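Local coordinates for protein putative alpha-galactosidase (Bacteroides fragilis, PDB 4NZJ) that probably hydrolyses terminal, non-reducing alpha-D-galactose residues from alpha-D-galactosides, as a member of glycosyl hydrolase family 27, at residues F144-E149 / G193-S198; R390-S395 / W404-A409; R39-S44 / L75-A80; G22-T27 / N246-Y251. All blocks are in the same frame, centred on the assembly; numbering follows the deposited sequence.

In the fold
From the N terminus, residues 22-27 open the longest closure, which ends only at 246-251 and makes interaction 4, tying the Ig-like domain to the TIM barrel. Two contacts lie within that span, one after the other. Interaction 3 (39-44 with 75-80) pairs two strands of the Ig-like domain, in the same sheet that holds strand 20-23. Interaction 1 (144-149 with 193-198) then joins two successive loops of the barrel, its nearest atoms about 9 Å from those of interaction 4. Interaction 2 follows separately, a short hairpin closure (390-395 with 404-409) at the start of the C-terminal beta-sheet domain. No two closures cross, and no two contacts touch.

Interaction 1: residues F144-E149 / G193-S198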
loop_
_atom_site.group_PDB
_atom_site.type_symbol
_atom_site.label_atom_id
_atom_site.label_comp_id
_atom_site.label_asym_id
_atom_site.label_seq_id
_atom_site.Cartn_x
_atom_site.Cartn_y
_atom_site.Cartn_z
ATOM N N PHE A 144 -13.112 -10.585 13.113
ATOM C CA PHE A 144 -14.549 -10.813 13.365
ATOM C C PHE A 144 -15.421 -11.097 12.130
ATOM O O PHE A 144 -16.649 -11.012 12.222
ATOM C CB PHE A 144 -15.197 -9.665 14.158
ATOM C CG PHE A 144 -14.651 -9.474 15.545
ATOM C CD1 PHE A 144 -13.585 -8.616 15.769
ATOM C CD2 PHE A 144 -15.244 -10.102 16.629
ATOM C CE1 PHE A 144 -13.107 -8.405 17.050
ATOM C CE2 PHE A 144 -14.766 -9.901 17.912
ATOM C CZ PHE A 144 -13.697 -9.055 18.119
ATOM N N TRP A 145 -14.821 -11.450 10.995
ATOM C CA TRP A 145 -15.605 -11.995 9.874
ATOM C C TRP A 145 -16.061 -13.429 10.188
ATOM O O TRP A 145 -17.029 -13.927 9.606
ATOM C CB TRP A 145 -14.808 -11.964 8.565
ATOM C CG TRP A 145 -13.585 -12.812 8.599
ATOM C CD1 TRP A 145 -12.323 -12.420 8.934
ATOM C CD2 TRP A 145 -13.507 -14.208 8.295
ATOM N NE1 TRP A 145 -11.460 -13.496 8.870
ATOM C CE2 TRP A 145 -12.167 -14.603 8.480
ATOM C CE3 TRP A 145 -14.448 -15.169 7.903
ATOM C CZ2 TRP A 145 -11.741 -15.915 8.272
ATOM C CZ3 TRP A 145 -14.022 -16.469 7.693
ATOM C CH2 TRP A 145 -12.681 -16.831 7.881
ATOM N N GLN A 146 -15.339 -14.077 11.097
ATOM C CA GLN A 146 -15.583 -15.463 11.490
ATOM C C GLN A 146 -16.195 -15.558 12.884
ATOM O O GLN A 146 -16.114 -14.607 13.675
ATOM C CB GLN A 146 -14.275 -16.267 11.439
ATOM C CG GLN A 146 -13.244 -15.950 12.528
ATOM C CD GLN A 146 -12.342 -14.770 12.188
ATOM O OE1 GLN A 146 -12.811 -13.639 12.000
ATOM N NE2 GLN A 146 -11.033 -15.024 12.111
ATOM N N LEU A 147 -16.782 -16.713 13.187
ATOM C CA LEU A 147 -17.388 -16.963 14.487
ATOM C C LEU A 147 -16.314 -17.333 15.519
ATOM O O LEU A 147 -15.180 -17.653 15.155
ATOM C CB LEU A 147 -18.441 -18.071 14.386
ATOM C CG LEU A 147 -19.633 -17.770 13.473
ATOM C CD1 LEU A 147 -20.612 -18.934 13.489
ATOM C CD2 LEU A 147 -20.336 -16.480 13.869
ATOM N N PRO A 148 -16.667 -17.271 16.814
ATOM C CA PRO A 148 -15.687 -17.550 17.867
ATOM C C PRO A 148 -15.020 -18.924 17.797
ATOM O O PRO A 148 -13.822 -19.031 18.055
ATOM C CB PRO A 148 -16.507 -17.432 19.150
ATOM C CG PRO A 148 -17.598 -16.483 18.808
ATOM C CD PRO A 148 -17.927 -16.737 17.365
ATOM N N GLU A 149 -15.785 -19.954 17.451
ATOM C CA GLU A 149 -15.275 -21.322 17.475
ATOM C C GLU A 149 -15.170 -21.903 16.072
ATOM O O GLU A 149 -15.985 -21.608 15.191
ATOM C CB GLU A 149 -16.175 -22.218 18.328
ATOM C CG GLU A 149 -16.358 -21.755 19.766
ATOM C CD GLU A 149 -15.049 -21.654 20.534
ATOM O OE1 GLU A 149 -14.153 -22.499 20.325
ATOM O OE2 GLU A 149 -14.915 -20.722 21.354
ATOM N N GLY A 193 -9.269 -10.248 18.719
ATOM C CA GLY A 193 -10.640 -9.992 19.163
ATOM C C GLY A 193 -11.328 -11.142 19.877
ATOM O O GLY A 193 -12.393 -10.963 20.474
ATOM N N GLY A 194 -10.737 -12.332 19.802
ATOM C CA GLY A 194 -11.250 -13.496 20.512
ATOM C C GLY A 194 -12.136 -14.407 19.672
ATOM O O GLY A 194 -12.920 -15.179 20.224
ATOM N N VAL A 195 -12.019 -14.329 18.346
ATOM C CA VAL A 195 -12.717 -15.279 17.460
ATOM C C VAL A 195 -11.699 -16.287 16.911
ATOM O O VAL A 195 -10.525 -16.236 17.267
ATOM C CB VAL A 195 -13.544 -14.576 16.357
ATOM C CG1 VAL A 195 -14.722 -13.839 16.988
ATOM C CG2 VAL A 195 -12.690 -13.626 15.536
ATOM N N CYS A 196 -12.135 -17.220 16.070
ATOM C CA CYS A 196 -11.290 -18.375 15.757
ATOM C C CYS A 196 -10.082 -18.002 14.894
ATOM O O CYS A 196 -10.226 -17.322 13.881
ATOM C CB CYS A 196 -12.103 -19.454 15.055
ATOM S SG CYS A 196 -11.256 -21.046 15.073
ATOM N N GLY A 197 -8.896 -18.453 15.312
ATOM C CA GLY A 197 -7.670 -18.306 14.519
ATOM C C GLY A 197 -7.279 -19.608 13.824
ATOM O O GLY A 197 -8.015 -20.593 13.884
ATOM N N SER A 198 -6.097 -19.623 13.210
ATOM C CA SER A 198 -5.701 -20.697 12.289
ATOM C C SER A 198 -4.609 -21.650 12.789
ATOM O O SER A 198 -4.233 -22.580 12.071
ATOM C CB SER A 198 -5.225 -20.087 10.971
ATOM O OG SER A 198 -6.282 -19.435 10.289
#
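Two successive beta-alpha loops of the TIM barrel meet here, one following strand 138-140 and the other strand 180-186, and Val195 of the second sits among Phe144, Gln146 and Pro148 of the first. Its two methyls divide the work: CG1 lies 3.8 Å from Phe144 CD2, while CG2 rests against the side-chain amide of Gln146, 3.5 Å from OE1. The far end of the Phe144 ring reaches across to Gly193, where its CZ comes within 3.3 Å of the carbonyl O and its CE1 within 3.6 Å of CA. The absence of a side chain on Gly193 lets the ring approach the main chain so closely.

Two hydrogen bonds fix the register, both at Cys196. Its backbone N donates to Leu147 O at 3.2 Å, and its O accepts from Gln146 NE2 at 3.0 Å. The second bond is somewhat bent (141° at the hydrogen), with the donor tilted from the carbonyl plane. A bend at chi2 (-85°) turns the Gln146 amide toward this carbonyl. Lys190 ties down the far end of segment 144-149, forming a salt bridge with Glu149 OE2 and a hydrogen bond with Pro148 O. The segment 193-198 directly follows Cys192, which is in disulfide linkage with Cys222. Irregular loops braced against each other in this way are typical of the C-terminal rim of a (beta/alpha)8 barrel.

Interaction 2: residues R390-S395 / W404-A409; sequences RQAERS and WVKPLA
Lys406 NZ is gripped from two directions: it donates to Arg390 O at 2.7 Å and to a bridging water. The same water also accepts from Arg390 N, at 3.2 Å, and donates to Pro407 O. The lysine reaches the carbonyl through a chain that runs extended until a final bend at chi4 (-56°), which turns the ammonium group onto the oxygen. Nearer the backbone, Lys406 CB packs on Ala392 CB at 3.8 Å, and both side chains also touch Met353 of helix 341-353.

Beyond this point the segments pair as an antiparallel hairpin of strands 393-397 and 401-407. Glu393 and Val405 form its hydrogen-bonded pair, Glu393 N to Val405 O at 3.0 Å and Val405 N to Glu393 O at 2.8 Å, the latter N-H pointing almost straight down the carbonyl bond. A second water donates to both Glu393 OE1 and Val405 O.

Arg394 and Trp404 are the adjacent non-hydrogen-bonded pair. A CH-pi contact joins them: Arg394 CB stands 3.6 Å from the centroid of the six-membered ring of Trp404 and only 4° off its normal. Its CD lies above the rim, 3.7 Å from Trp404 CZ2, and from there the guanidinium leaves to form a salt bridge with Glu301. The indole NE1 bonds to Asp402. The chemistry is thus divided: the arginine spends its aliphatic part on the aromatic face and its charge on a partner in the barrel domain, while the ammonium group of Lys406 donates to a carbonyl and a water, which would partly offset its charge.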
loop_
_atom_site.group_PDB
_atom_site.type_symbol
_atom_site.label_atom_id
_atom_site.label_comp_id
_atom_site.label_asym_id
_atom_site.label_seq_id
_atom_site.Cartn_x
_atom_site.Cartn_y
_atom_site.Cartn_z
ATOM N N ARG A 390 13.131 1.233 -3.516
ATOM C CA ARG A 390 13.994 1.616 -2.402
ATOM C C ARG A 390 13.188 2.363 -1.341
ATOM O O ARG A 390 12.459 3.308 -1.649
ATOM C CB ARG A 390 15.152 2.493 -2.887
ATOM C CG ARG A 390 16.111 1.810 -3.850
ATOM C CD ARG A 390 17.274 1.127 -3.140
ATOM N NE ARG A 390 18.495 1.176 -3.944
ATOM C CZ ARG A 390 18.843 0.263 -4.846
ATOM N NH1 ARG A 390 18.074 -0.795 -5.067
ATOM N NH2 ARG A 390 19.970 0.406 -5.528
ATOM N N GLN A 391 13.312 1.933 -0.090
ATOM C CA GLN A 391 12.781 2.685 1.030
ATOM C C GLN A 391 13.724 3.858 1.274
ATOM O O GLN A 391 14.925 3.663 1.423
ATOM C CB GLN A 391 12.684 1.805 2.279
ATOM C CG GLN A 391 12.361 2.555 3.557
ATOM C CD GLN A 391 11.924 1.636 4.684
ATOM O OE1 GLN A 391 11.253 0.626 4.453
ATOM N NE2 GLN A 391 12.299 1.985 5.909
ATOM N N ALA A 392 13.185 5.071 1.300
ATOM C CA ALA A 392 14.016 6.255 1.537
ATOM C C ALA A 392 14.822 6.127 2.822
ATOM O O ALA A 392 14.323 5.623 3.828
ATOM C CB ALA A 392 13.158 7.500 1.612
ATOM N N GLU A 393 16.062 6.594 2.772
ATOM C CA GLU A 393 16.890 6.723 3.958
ATOM C C GLU A 393 16.672 8.103 4.542
ATOM O O GLU A 393 16.524 9.078 3.798
ATOM C CB GLU A 393 18.362 6.565 3.600
ATOM C CG GLU A 393 18.773 5.147 3.241
ATOM C CD GLU A 393 20.206 5.076 2.754
ATOM O OE1 GLU A 393 20.461 5.473 1.599
ATOM O OE2 GLU A 393 21.081 4.624 3.522
ATOM N N ARG A 394 16.662 8.193 5.868
ATOM C CA ARG A 394 16.659 9.490 6.525
ATOM C C ARG A 394 18.117 9.893 6.687
ATOM O O ARG A 394 18.774 9.555 7.678
ATOM C CB ARG A 394 15.920 9.447 7.861
ATOM C CG ARG A 394 15.831 10.815 8.526
ATOM C CD ARG A 394 15.043 10.771 9.816
ATOM N NE ARG A 394 15.679 9.908 10.806
ATOM C CZ ARG A 394 15.125 9.540 11.963
ATOM N NH1 ARG A 394 13.908 9.947 12.288
ATOM N NH2 ARG A 394 15.791 8.757 12.795
ATOM N N SER A 395 18.621 10.602 5.680
ATOM C CA SER A 395 20.031 10.962 5.603
ATOM C C SER A 395 20.443 11.957 6.677
ATOM O O SER A 395 21.592 11.943 7.137
ATOM C CB SER A 395 20.351 11.538 4.224
ATOM O OG SER A 395 20.047 10.594 3.212
ATOM N N TRP A 404 15.014 13.161 3.850
ATOM C CA TRP A 404 14.887 11.771 3.421
ATOM C C TRP A 404 15.224 11.693 1.942
ATOM O O TRP A 404 14.860 12.584 1.179
ATOM C CB TRP A 404 13.466 11.267 3.628
ATOM C CG TRP A 404 13.012 11.162 5.043
ATOM C CD1 TRP A 404 12.642 12.184 5.867
ATOM C CD2 TRP A 404 12.819 9.956 5.788
ATOM N NE1 TRP A 404 12.253 11.690 7.092
ATOM C CE2 TRP A 404 12.345 10.324 7.066
ATOM C CE3 TRP A 404 13.009 8.601 5.502
ATOM C CZ2 TRP A 404 12.063 9.383 8.062
ATOM C CZ3 TRP A 404 12.723 7.662 6.493
ATOM C CH2 TRP A 404 12.257 8.062 7.755
ATOM N N VAL A 405 15.894 10.620 1.532
ATOM C CA VAL A 405 16.386 10.491 0.163
ATOM C C VAL A 405 16.055 9.110 -0.385
ATOM O O VAL A 405 16.390 8.096 0.232
ATOM C CB VAL A 405 17.905 10.708 0.100
ATOM C CG1 VAL A 405 18.401 10.631 -1.337
ATOM C CG2 VAL A 405 18.267 12.046 0.723
ATOM N N LYS A 406 15.410 9.085 -1.550
ATOM C CA LYS A 406 14.973 7.845 -2.194
ATOM C C LYS A 406 15.506 7.790 -3.629
ATOM O O LYS A 406 15.021 8.520 -4.494
ATOM C CB LYS A 406 13.441 7.784 -2.206
ATOM C CG LYS A 406 12.818 6.441 -2.597
ATOM C CD LYS A 406 11.338 6.637 -2.898
ATOM C CE LYS A 406 10.495 5.373 -2.782
ATOM N NZ LYS A 406 10.961 4.252 -3.637
ATOM N N PRO A 407 16.493 6.922 -3.895
ATOM C CA PRO A 407 16.918 6.715 -5.281
ATOM C C PRO A 407 15.783 6.125 -6.114
ATOM O O PRO A 407 15.014 5.319 -5.601
ATOM C CB PRO A 407 18.081 5.717 -5.154
ATOM C CG PRO A 407 18.514 5.802 -3.728
ATOM C CD PRO A 407 17.269 6.096 -2.956
ATOM N N LEU A 408 15.670 6.551 -7.370
ATOM C CA LEU A 408 14.610 6.099 -8.279
ATOM C C LEU A 408 15.196 5.284 -9.430
ATOM O O LEU A 408 16.389 5.371 -9.715
ATOM C CB LEU A 408 13.836 7.299 -8.831
ATOM C CG LEU A 408 13.233 8.254 -7.796
ATOM C CD1 LEU A 408 12.639 9.475 -8.480
ATOM C CD2 LEU A 408 12.175 7.553 -6.956
ATOM N N ALA A 409 14.356 4.497 -10.096
ATOM C CA ALA A 409 14.827 3.573 -11.132
ATOM C C ALA A 409 15.515 4.287 -12.298
ATOM O O ALA A 409 16.464 3.754 -12.884
ATOM C CB ALA A 409 13.679 2.725 -11.648
HETATM O O HOH W 1 12.819 3.652 -5.641
HETATM O O HOH W 2 18.993 7.024 -0.089
#

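Interaction 3: residues R39-S44 / L75-A80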
loop_
_atom_site.group_PDB
_atom_site.type_symbol
_atom_site.label_atom_id
_atom_site.label_comp_id
_atom_site.label_asym_id
_atom_site.label_seq_id
_atom_site.Cartn_x
_atom_site.Cartn_y
_atom_site.Cartn_z
ATOM N N ARG A 39 -14.222 10.630 -18.532
ATOM C CA ARG A 39 -14.914 9.471 -19.084
ATOM C C ARG A 39 -15.937 9.940 -20.123
ATOM O O ARG A 39 -16.348 11.101 -20.095
ATOM C CB ARG A 39 -15.597 8.677 -17.963
ATOM C CG ARG A 39 -14.763 7.529 -17.410
ATOM C CD ARG A 39 -13.439 7.972 -16.795
ATOM N NE ARG A 39 -12.707 6.817 -16.281
ATOM C CZ ARG A 39 -11.450 6.827 -15.837
ATOM N NH1 ARG A 39 -10.731 7.944 -15.824
ATOM N NH2 ARG A 39 -10.908 5.699 -15.396
ATOM N N PRO A 40 -16.362 9.045 -21.037
ATOM C CA PRO A 40 -16.014 7.622 -21.150
ATOM C C PRO A 40 -14.585 7.361 -21.636
ATOM O O PRO A 40 -13.988 8.199 -22.319
ATOM C CB PRO A 40 -17.038 7.084 -22.157
ATOM C CG PRO A 40 -17.417 8.263 -22.972
ATOM C CD PRO A 40 -17.361 9.442 -22.046
HETATM N N MSE A 41 -14.067 6.192 -21.270
HETATM C CA MSE A 41 -12.678 5.814 -21.542
HETATM C C MSE A 41 -12.654 4.481 -22.240
HETATM O O MSE A 41 -13.488 3.620 -21.974
HETATM C CB MSE A 41 -11.970 5.749 -20.186
HETATM C CG MSE A 41 -10.471 5.444 -20.227
HETATM SE SE MSE A 41 -9.413 7.018 -20.766
HETATM C CE MSE A 41 -9.496 8.041 -19.084
ATOM N N GLN A 42 -11.686 4.303 -23.136
ATOM C CA GLN A 42 -11.474 3.030 -23.819
ATOM C C GLN A 42 -10.015 2.619 -23.666
ATOM O O GLN A 42 -9.114 3.449 -23.804
ATOM C CB GLN A 42 -11.833 3.147 -25.301
ATOM C CG GLN A 42 -11.399 1.956 -26.144
ATOM C CD GLN A 42 -11.950 2.006 -27.552
ATOM O OE1 GLN A 42 -11.204 2.191 -28.512
ATOM N NE2 GLN A 42 -13.264 1.846 -27.683
ATOM N N TRP A 43 -9.789 1.338 -23.393
ATOM C CA TRP A 43 -8.440 0.804 -23.230
ATOM C C TRP A 43 -8.112 -0.227 -24.303
ATOM O O TRP A 43 -8.999 -0.921 -24.808
ATOM C CB TRP A 43 -8.308 0.121 -21.877
ATOM C CG TRP A 43 -8.318 1.022 -20.690
ATOM C CD1 TRP A 43 -7.232 1.554 -20.059
ATOM C CD2 TRP A 43 -9.465 1.455 -19.952
ATOM N NE1 TRP A 43 -7.632 2.303 -18.978
ATOM C CE2 TRP A 43 -8.998 2.261 -18.891
ATOM C CE3 TRP A 43 -10.843 1.248 -20.087
ATOM C CZ2 TRP A 43 -9.862 2.859 -17.966
ATOM C CZ3 TRP A 43 -11.702 1.846 -19.170
ATOM C CH2 TRP A 43 -11.205 2.640 -18.120
ATOM N N SER A 44 -6.831 -0.331 -24.639
ATOM C CA SER A 44 -6.340 -1.396 -25.511
ATOM C C SER A 44 -4.894 -1.728 -25.159
ATOM O O SER A 44 -4.256 -1.012 -24.378
ATOM C CB SER A 44 -6.463 -0.997 -26.985
ATOM O OG SER A 44 -5.724 0.178 -27.268
ATOM N N LEU A 75 0.275 -0.411 -23.067
ATOM C CA LEU A 75 -1.113 -0.074 -22.772
ATOM C C LEU A 75 -1.473 1.262 -23.383
ATOM O O LEU A 75 -0.646 2.169 -23.436
ATOM C CB LEU A 75 -1.342 0.006 -21.268
ATOM C CG LEU A 75 -0.939 -1.209 -20.439
ATOM C CD1 LEU A 75 -1.113 -0.916 -18.960
ATOM C CD2 LEU A 75 -1.745 -2.426 -20.862
ATOM N N LYS A 76 -2.723 1.383 -23.809
ATOM C CA LYS A 76 -3.240 2.615 -24.376
ATOM C C LYS A 76 -4.614 2.912 -23.781
ATOM O O LYS A 76 -5.463 2.029 -23.698
ATOM C CB LYS A 76 -3.336 2.489 -25.896
ATOM C CG LYS A 76 -3.715 3.767 -26.616
ATOM C CD LYS A 76 -3.715 3.541 -28.119
ATOM C CE LYS A 76 -4.047 4.815 -28.876
ATOM N NZ LYS A 76 -4.366 4.543 -30.306
ATOM N N ALA A 77 -4.807 4.151 -23.342
ATOM C CA ALA A 77 -6.099 4.625 -22.872
ATOM C C ALA A 77 -6.480 5.806 -23.739
ATOM O O ALA A 77 -5.632 6.655 -24.015
ATOM C CB ALA A 77 -6.011 5.042 -21.415
ATOM N N GLU A 78 -7.743 5.848 -24.168
ATOM C CA GLU A 78 -8.247 6.886 -25.069
ATOM C C GLU A 78 -9.567 7.457 -24.564
ATOM O O GLU A 78 -10.457 6.702 -24.177
ATOM C CB GLU A 78 -8.506 6.307 -26.464
ATOM C CG GLU A 78 -7.342 5.574 -27.108
ATOM C CD GLU A 78 -7.739 4.898 -28.409
ATOM O OE1 GLU A 78 -8.537 3.933 -28.369
ATOM O OE2 GLU A 78 -7.258 5.331 -29.477
ATOM N N ASN A 79 -9.697 8.779 -24.588
ATOM C CA ASN A 79 -10.984 9.438 -24.373
ATOM C C ASN A 79 -11.164 10.552 -25.414
ATOM O O ASN A 79 -10.349 10.684 -26.334
ATOM C CB ASN A 79 -11.133 9.942 -22.924
ATOM C CG ASN A 79 -10.185 11.079 -22.578
ATOM O OD1 ASN A 79 -9.617 11.730 -23.452
ATOM N ND2 ASN A 79 -10.020 11.330 -21.280
ATOM N N ALA A 80 -12.222 11.345 -25.273
ATOM C CA ALA A 80 -12.520 12.423 -26.222
ATOM C C ALA A 80 -11.402 13.470 -26.353
ATOM O O ALA A 80 -11.306 14.141 -27.383
ATOM C CB ALA A 80 -13.829 13.102 -25.841
HETATM O O HOH W 3 -14.579 10.836 -23.351
HETATM O O HOH W 4 -7.410 2.375 -26.291
#
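Trp43 and Ala77 face each other as a non-hydrogen-bonded pair in a mixed sheet of the N-terminal Ig-like domain, where strand 42-46 forms the sheet's edge and runs antiparallel to strand 69-79. Between the short segments the strand directions differ by 160°, close to fully antiparallel. The indole meets the methyl through its five-membered part, Trp43 CD1 lying 3.9 Å from Ala77 CB.

Hydrogen-bonded pairs flank this contact on both sides. Gln42 N donates to Glu78 O at 2.9 Å, and Glu78 N returns a bond to Gln42 O at 2.8 Å. On the other side of Trp43, Ser44 N reaches Lys76 O at 2.9 Å and Lys76 N reaches Ser44 O at 2.9 Å. These residues turn their side chains to the face away from Trp43. There the Ser44 hydroxyl, placed between backbone N and carbonyl carbon (chi1 60°), lies alongside the aliphatic part of the lysine, with OG 3.6 Å from Lys76 CB. In one of two modelled conformers of Glu78, and so with some doubt, OE2 takes a salt bridge from Lys76 NZ along the same strand, met from above the carboxylate plane.

A second shell sets the indole: Trp43 NE1 bonds to Thr35 OG1 and the side chain packs on Ile33, both in strand 28-36 of the domain's other sheet, so the pair points into the space between the sheets. Where the strands part, after the cis peptide that precedes Pro40, one water spans the opening, donating to Pro40 O at 2.9 Å and accepting from Ala80 N at 3.1 Å.

Interaction 4: residues G22-T27 / N246-Y251; sequences GNYPST and NRSIVY
Ser248 OG takes part in a short relay of hydrogen bonds with Tyr24 and Thr27. It accepts from the backbone, Tyr24 N to Ser248 OG at 2.9 Å and nearly straight (156°), and donates its own proton to Thr27 OG1 at 2.7 Å. Thr27 OG1 then donates to Tyr24 O at 2.9 Å, arriving from above the carbonyl plane. The last bond lies within the type II beta turn from Tyr24 to Thr27, so the serine of the barrel domain reads both ends of a turn of the Ig-like domain. With chi1 at 69°, Thr27 aims its hydroxyl into this cluster, leaving the methyl to touch the other segment, CG2 3.5 Å from Asn246 O.

Tyr24 and Thr27 share the packing around Ser248. Tyr24 CB lies 3.3 Å from Ser248 OG, and the tyrosine ring presents an edge to the carbonyl of Arg247. At the far end of the ring, a water in the ring plane bonds to Tyr24 OH at 2.8 Å and donates to Ile249 O at 2.7 Å, carrying the contact one residue further along 246-251.

Around this, the ring makes a cation-pi contact with Arg243, the last residue of helix 228-243, and touches His271. Arg247 turns away from the turn to a salt bridge with Asp215. Ile249 packs on Leu242 of the same helix, while Val250 enters the barrel wall, its backbone bonded to Leu217 of strand 216-220 and to Asp215 just before it.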
loop_
_atom_site.group_PDB
_atom_site.type_symbol
_atom_site.label_atom_id
_atom_site.label_comp_id
_atom_site.label_asym_id
_atom_site.label_seq_id
_atom_site.Cartn_x
_atom_site.Cartn_y
_atom_site.Cartn_z
ATOM N N GLY A 22 3.523 -8.354 -10.398
ATOM C CA GLY A 22 3.956 -9.734 -10.266
ATOM C C GLY A 22 2.798 -10.648 -9.924
ATOM O O GLY A 22 1.860 -10.251 -9.226
ATOM N N ASN A 23 2.866 -11.878 -10.426
ATOM C CA ASN A 23 1.873 -12.905 -10.129
ATOM C C ASN A 23 2.515 -14.289 -10.260
ATOM O O ASN A 23 3.461 -14.457 -11.024
ATOM C CB ASN A 23 0.689 -12.774 -11.094
ATOM C CG ASN A 23 -0.603 -13.348 -10.536
ATOM O OD1 ASN A 23 -1.240 -14.204 -11.159
ATOM N ND2 ASN A 23 -1.007 -12.871 -9.376
ATOM N N TYR A 24 2.019 -15.270 -9.507
ATOM C CA TYR A 24 2.499 -16.647 -9.646
ATOM C C TYR A 24 1.953 -17.279 -10.924
ATOM O O TYR A 24 0.823 -16.988 -11.330
ATOM C CB TYR A 24 2.080 -17.537 -8.467
ATOM C CG TYR A 24 2.527 -17.113 -7.080
ATOM C CD1 TYR A 24 3.683 -16.371 -6.877
ATOM C CD2 TYR A 24 1.797 -17.502 -5.961
ATOM C CE1 TYR A 24 4.085 -16.002 -5.601
ATOM C CE2 TYR A 24 2.187 -17.139 -4.684
ATOM C CZ TYR A 24 3.333 -16.391 -4.510
ATOM O OH TYR A 24 3.724 -16.020 -3.241
ATOM N N PRO A 25 2.738 -18.175 -11.549
ATOM C CA PRO A 25 2.210 -18.907 -12.702
ATOM C C PRO A 25 1.025 -19.793 -12.319
ATOM O O PRO A 25 0.950 -20.274 -11.190
ATOM C CB PRO A 25 3.404 -19.756 -13.164
ATOM C CG PRO A 25 4.297 -19.851 -11.980
ATOM C CD PRO A 25 4.118 -18.579 -11.220
ATOM N N SER A 26 0.095 -19.986 -13.252
ATOM C CA SER A 26 -1.054 -20.861 -13.043
ATOM C C SER A 26 -1.956 -20.450 -11.875
ATOM O O SER A 26 -2.582 -21.301 -11.234
ATOM C CB SER A 26 -0.594 -22.315 -12.884
ATOM O OG SER A 26 0.122 -22.718 -14.034
ATOM N N THR A 27 -2.026 -19.144 -11.612
ATOM C CA THR A 27 -2.985 -18.588 -10.668
ATOM C C THR A 27 -3.757 -17.466 -11.353
ATOM O O THR A 27 -3.273 -16.894 -12.336
ATOM C CB THR A 27 -2.308 -18.029 -9.405
ATOM O OG1 THR A 27 -1.551 -16.859 -9.734
ATOM C CG2 THR A 27 -1.407 -19.081 -8.767
ATOM N N ASN A 246 -3.966 -22.612 -5.044
ATOM C CA ASN A 246 -3.927 -22.233 -6.461
ATOM C C ASN A 246 -4.131 -20.733 -6.717
ATOM O O ASN A 246 -4.556 -20.335 -7.800
ATOM C CB ASN A 246 -4.938 -23.068 -7.260
ATOM C CG ASN A 246 -6.384 -22.836 -6.832
ATOM O OD1 ASN A 246 -6.673 -22.052 -5.927
ATOM N ND2 ASN A 246 -7.305 -23.531 -7.494
ATOM N N ARG A 247 -3.826 -19.901 -5.723
ATOM C CA ARG A 247 -3.915 -18.446 -5.880
ATOM C C ARG A 247 -2.605 -17.765 -5.513
ATOM O O ARG A 247 -1.797 -18.311 -4.759
ATOM C CB ARG A 247 -5.026 -17.854 -5.008
ATOM C CG ARG A 247 -6.434 -18.235 -5.409
ATOM C CD ARG A 247 -7.455 -17.372 -4.689
ATOM N NE ARG A 247 -7.568 -16.023 -5.238
ATOM C CZ ARG A 247 -8.196 -15.710 -6.372
ATOM N NH1 ARG A 247 -8.766 -16.652 -7.120
ATOM N NH2 ARG A 247 -8.249 -14.447 -6.773
ATOM N N SER A 248 -2.420 -16.560 -6.037
ATOM C CA SER A 248 -1.347 -15.678 -5.591
ATOM C C SER A 248 -1.854 -14.883 -4.399
ATOM O O SER A 248 -2.501 -13.846 -4.567
ATOM C CB SER A 248 -0.923 -14.718 -6.703
ATOM O OG SER A 248 -0.305 -15.407 -7.764
ATOM N N ILE A 249 -1.578 -15.375 -3.194
ATOM C CA ILE A 249 -2.048 -14.716 -1.977
ATOM C C ILE A 249 -0.916 -13.948 -1.294
ATOM O O ILE A 249 0.088 -14.531 -0.857
ATOM C CB ILE A 249 -2.692 -15.712 -0.991
ATOM C CG1 ILE A 249 -3.811 -16.493 -1.694
ATOM C CG2 ILE A 249 -3.238 -14.968 0.224
ATOM C CD1 ILE A 249 -4.546 -17.487 -0.817
ATOM N N VAL A 250 -1.080 -12.633 -1.223
ATOM C CA VAL A 250 -0.144 -11.774 -0.514
ATOM C C VAL A 250 -0.195 -12.107 0.974
ATOM O O VAL A 250 -1.269 -12.294 1.541
ATOM C CB VAL A 250 -0.483 -10.288 -0.738
ATOM C CG1 VAL A 250 0.295 -9.384 0.212
ATOM C CG2 VAL A 250 -0.218 -9.915 -2.192
ATOM N N TYR A 251 0.973 -12.140 1.602
ATOM C CA TYR A 251 1.115 -12.567 2.980
ATOM C C TYR A 251 1.631 -11.396 3.815
ATOM O O TYR A 251 2.789 -10.995 3.692
ATOM C CB TYR A 251 2.074 -13.753 3.030
ATOM C CG TYR A 251 2.166 -14.511 4.333
ATOM C CD1 TYR A 251 1.156 -14.456 5.298
ATOM C CD2 TYR A 251 3.256 -15.341 4.572
ATOM C CE1 TYR A 251 1.262 -15.185 6.477
ATOM C CE2 TYR A 251 3.365 -16.069 5.738
ATOM C CZ TYR A 251 2.366 -15.991 6.684
ATOM O OH TYR A 251 2.485 -16.729 7.845
HETATM O O HOH W 5 1.986 -16.481 -1.104
#